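Local atomic coordinates of uncharacterized hypothetical protein (Bacteroides uniformis, PDB entry 4EIU), a protein that is of unknown function but belongs to the DUF3823 family, whose N-terminal domain is grouped with transthyretin-like beta-sandwich folds. Residues 75-80 with 109-114. Numbering follows the deposited sequence.
Sequences IDGPFI and FEVQPF
Phe109 meets Ile75 where strands 104-111 and 69-76, members of two different sheets, face each other in the buried interior between the two sheets. Ile75 CG1 lies over one ring face, 4.1 Å from the Phe109 ring centroid, and Ile75 CD1 drops onto the root of the ring. Two residues on, Val111 points into the same apolar layer. Its CG1 touches Ile75 CD1 and also sits over the centre of the Phe79 ring, 4.0 Å from the Phe79 ring centroid, while its CG2 rests against the CG-CD2 side of that ring. Phe79 holds CG between its own backbone N and carbonyl carbon (chi1 52°), which folds the ring back over Gly77, whose N lies against the other face. Val16 of strand 10-18 adjoins both Ile75 and Val111.

At Gln112 the contact turns polar. Its O accepts a hydrogen bond from Ile80 N at 3.1 Å, the donor tilted 32° from the carbonyl plane, and a water links Gln112 N to Ile80 O. The Gln112 side chain slants across that of Ile80, with CB and OE1 against Ile80 CD1; OE1 is hydrogen-bonded to Lys148 NZ. Pro113 pairs with Phe79 in a single beta bridge, and Pro113 CA lies 3.3 Å from Pro78 O. Phe114 N then donates to the same Pro78 O at 3.2 Å, from above the carbonyl plane; Asn239 ND2 also donates to it, so two N-H groups grip this oxygen. The Phe114 ring lays one face over the Pro78-Phe79 peptide, which sits toward the rim, and CE1 and CZ continue onto the Phe79 carbonyl. Replacing the Phe114 ring with the methyl of an alanine is likely to strip that peptide of its cover on this side and open a gap toward Tyr227. Apolar packing thus joins the two sheets, while backbone bonds fix the inverse gamma turn centred on Pro78 against the chain leaving strand 104-111.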
loop_
_atom_site.group_PDB
_atom_site.type_symbol
_atom_site.label_atom_id
_atom_site.label_comp_id
_atom_site.label_asym_id
_atom_site.label_seq_id
_atom_site.Cartn_x
_atom_site.Cartn_y
_atom_site.Cartn_z
ATOM N N ILE A 75 5.729 -1.408 10.876
ATOM C CA ILE A 75 4.762 -1.395 9.795
ATOM C C ILE A 75 5.346 -2.126 8.561
ATOM O O ILE A 75 6.561 -2.172 8.390
ATOM C CB ILE A 75 4.276 0.022 9.445
ATOM C CG1 ILE A 75 5.419 0.903 8.865
ATOM C CG2 ILE A 75 3.619 0.664 10.722
ATOM C CD1 ILE A 75 5.006 2.252 8.232
ATOM N N ASP A 76 4.479 -2.770 7.801
ATOM C CA ASP A 76 4.821 -3.414 6.526
ATOM C C ASP A 76 3.755 -3.001 5.495
ATOM O O ASP A 76 2.565 -2.810 5.842
ATOM C CB ASP A 76 4.762 -4.924 6.714
ATOM C CG ASP A 76 5.864 -5.451 7.615
ATOM O OD1 ASP A 76 6.945 -5.822 7.121
ATOM O OD2 ASP A 76 5.631 -5.560 8.830
ATOM N N GLY A 77 4.147 -2.884 4.233
ATOM C CA GLY A 77 3.240 -2.351 3.261
ATOM C C GLY A 77 3.848 -2.364 1.887
ATOM O O GLY A 77 4.823 -3.092 1.687
ATOM N N PRO A 78 3.286 -1.556 0.959
ATOM C CA PRO A 78 3.799 -1.396 -0.424
ATOM C C PRO A 78 4.967 -0.399 -0.463
ATOM O O PRO A 78 4.909 0.626 -1.112
ATOM C CB PRO A 78 2.561 -0.895 -1.177
ATOM C CG PRO A 78 1.882 -0.014 -0.162
ATOM C CD PRO A 78 2.040 -0.786 1.134
ATOM N N PHE A 79 6.005 -0.771 0.264
ATOM C CA PHE A 79 7.198 0.027 0.467
ATOM C C PHE A 79 8.367 -0.862 0.908
ATOM O O PHE A 79 8.192 -1.963 1.436
ATOM C CB PHE A 79 6.953 1.213 1.422
ATOM C CG PHE A 79 6.308 0.842 2.744
ATOM C CD1 PHE A 79 7.047 0.275 3.756
ATOM C CD2 PHE A 79 4.947 1.121 2.965
ATOM C CE1 PHE A 79 6.446 0.007 4.996
ATOM C CE2 PHE A 79 4.332 0.826 4.187
ATOM C CZ PHE A 79 5.090 0.262 5.183
ATOM N N ILE A 80 9.578 -0.341 0.711
ATOM C CA ILE A 80 10.786 -1.070 1.033
ATOM C C ILE A 80 10.690 -1.532 2.471
ATOM O O ILE A 80 10.372 -0.726 3.360
ATOM C CB ILE A 80 12.058 -0.208 0.850
ATOM C CG1 ILE A 80 12.293 0.031 -0.652
ATOM C CG2 ILE A 80 13.286 -0.931 1.437
ATOM C CD1 ILE A 80 13.563 0.818 -0.969
ATOM N N PHE A 109 5.872 7.591 10.253
ATOM C CA PHE A 109 6.777 6.707 9.546
ATOM C C PHE A 109 7.057 7.285 8.163
ATOM O O PHE A 109 6.145 7.523 7.399
ATOM C CB PHE A 109 6.172 5.307 9.371
ATOM C CG PHE A 109 6.303 4.429 10.591
ATOM C CD1 PHE A 109 7.425 3.615 10.781
ATOM C CD2 PHE A 109 5.328 4.429 11.532
ATOM C CE1 PHE A 109 7.549 2.822 11.910
ATOM C CE2 PHE A 109 5.443 3.644 12.693
ATOM C CZ PHE A 109 6.532 2.836 12.867
ATOM N N GLU A 110 8.328 7.425 7.824
ATOM C CA GLU A 110 8.705 7.833 6.483
ATOM C C GLU A 110 9.190 6.600 5.783
ATOM O O GLU A 110 10.144 5.983 6.248
ATOM C CB GLU A 110 9.823 8.868 6.532
ATOM C CG GLU A 110 9.336 10.170 7.093
ATOM C CD GLU A 110 10.440 11.192 7.047
ATOM O OE1 GLU A 110 11.222 11.206 7.988
ATOM O OE2 GLU A 110 10.551 11.921 6.060
ATOM N N VAL A 111 8.576 6.271 4.646
ATOM C CA VAL A 111 8.829 5.021 3.926
ATOM C C VAL A 111 9.134 5.364 2.467
ATOM O O VAL A 111 9.112 6.529 2.059
ATOM C CB VAL A 111 7.647 4.044 4.064
ATOM C CG1 VAL A 111 7.329 3.783 5.549
ATOM C CG2 VAL A 111 6.423 4.585 3.349
ATOM N N GLN A 112 9.477 4.342 1.716
ATOM C CA GLN A 112 9.867 4.468 0.297
ATOM C C GLN A 112 8.906 3.548 -0.480
ATOM O O GLN A 112 9.183 2.370 -0.656
ATOM C CB GLN A 112 11.314 4.056 0.146
ATOM C CG GLN A 112 12.225 5.176 0.649
ATOM C CD GLN A 112 13.691 4.812 0.761
ATOM O OE1 GLN A 112 14.067 3.783 1.366
ATOM N NE2 GLN A 112 14.541 5.662 0.187
ATOM N N PRO A 113 7.764 4.110 -0.935
ATOM C CA PRO A 113 6.786 3.281 -1.618
ATOM C C PRO A 113 7.377 2.777 -2.933
ATOM O O PRO A 113 8.155 3.455 -3.533
ATOM C CB PRO A 113 5.628 4.245 -1.913
ATOM C CG PRO A 113 6.235 5.603 -1.891
ATOM C CD PRO A 113 7.426 5.541 -0.978
ATOM N N PHE A 114 6.951 1.599 -3.373
ATOM C CA PHE A 114 7.495 1.041 -4.586
ATOM C C PHE A 114 7.087 1.856 -5.819
ATOM O O PHE A 114 7.888 2.054 -6.727
ATOM C CB PHE A 114 6.990 -0.386 -4.784
ATOM C CG PHE A 114 7.320 -1.329 -3.673
ATOM C CD1 PHE A 114 8.561 -1.313 -3.076
ATOM C CD2 PHE A 114 6.404 -2.268 -3.254
ATOM C CE1 PHE A 114 8.875 -2.209 -2.067
ATOM C CE2 PHE A 114 6.712 -3.163 -2.241
ATOM C CZ PHE A 114 7.971 -3.151 -1.672
HETATM O O HOH W 1 10.320 1.939 3.188
#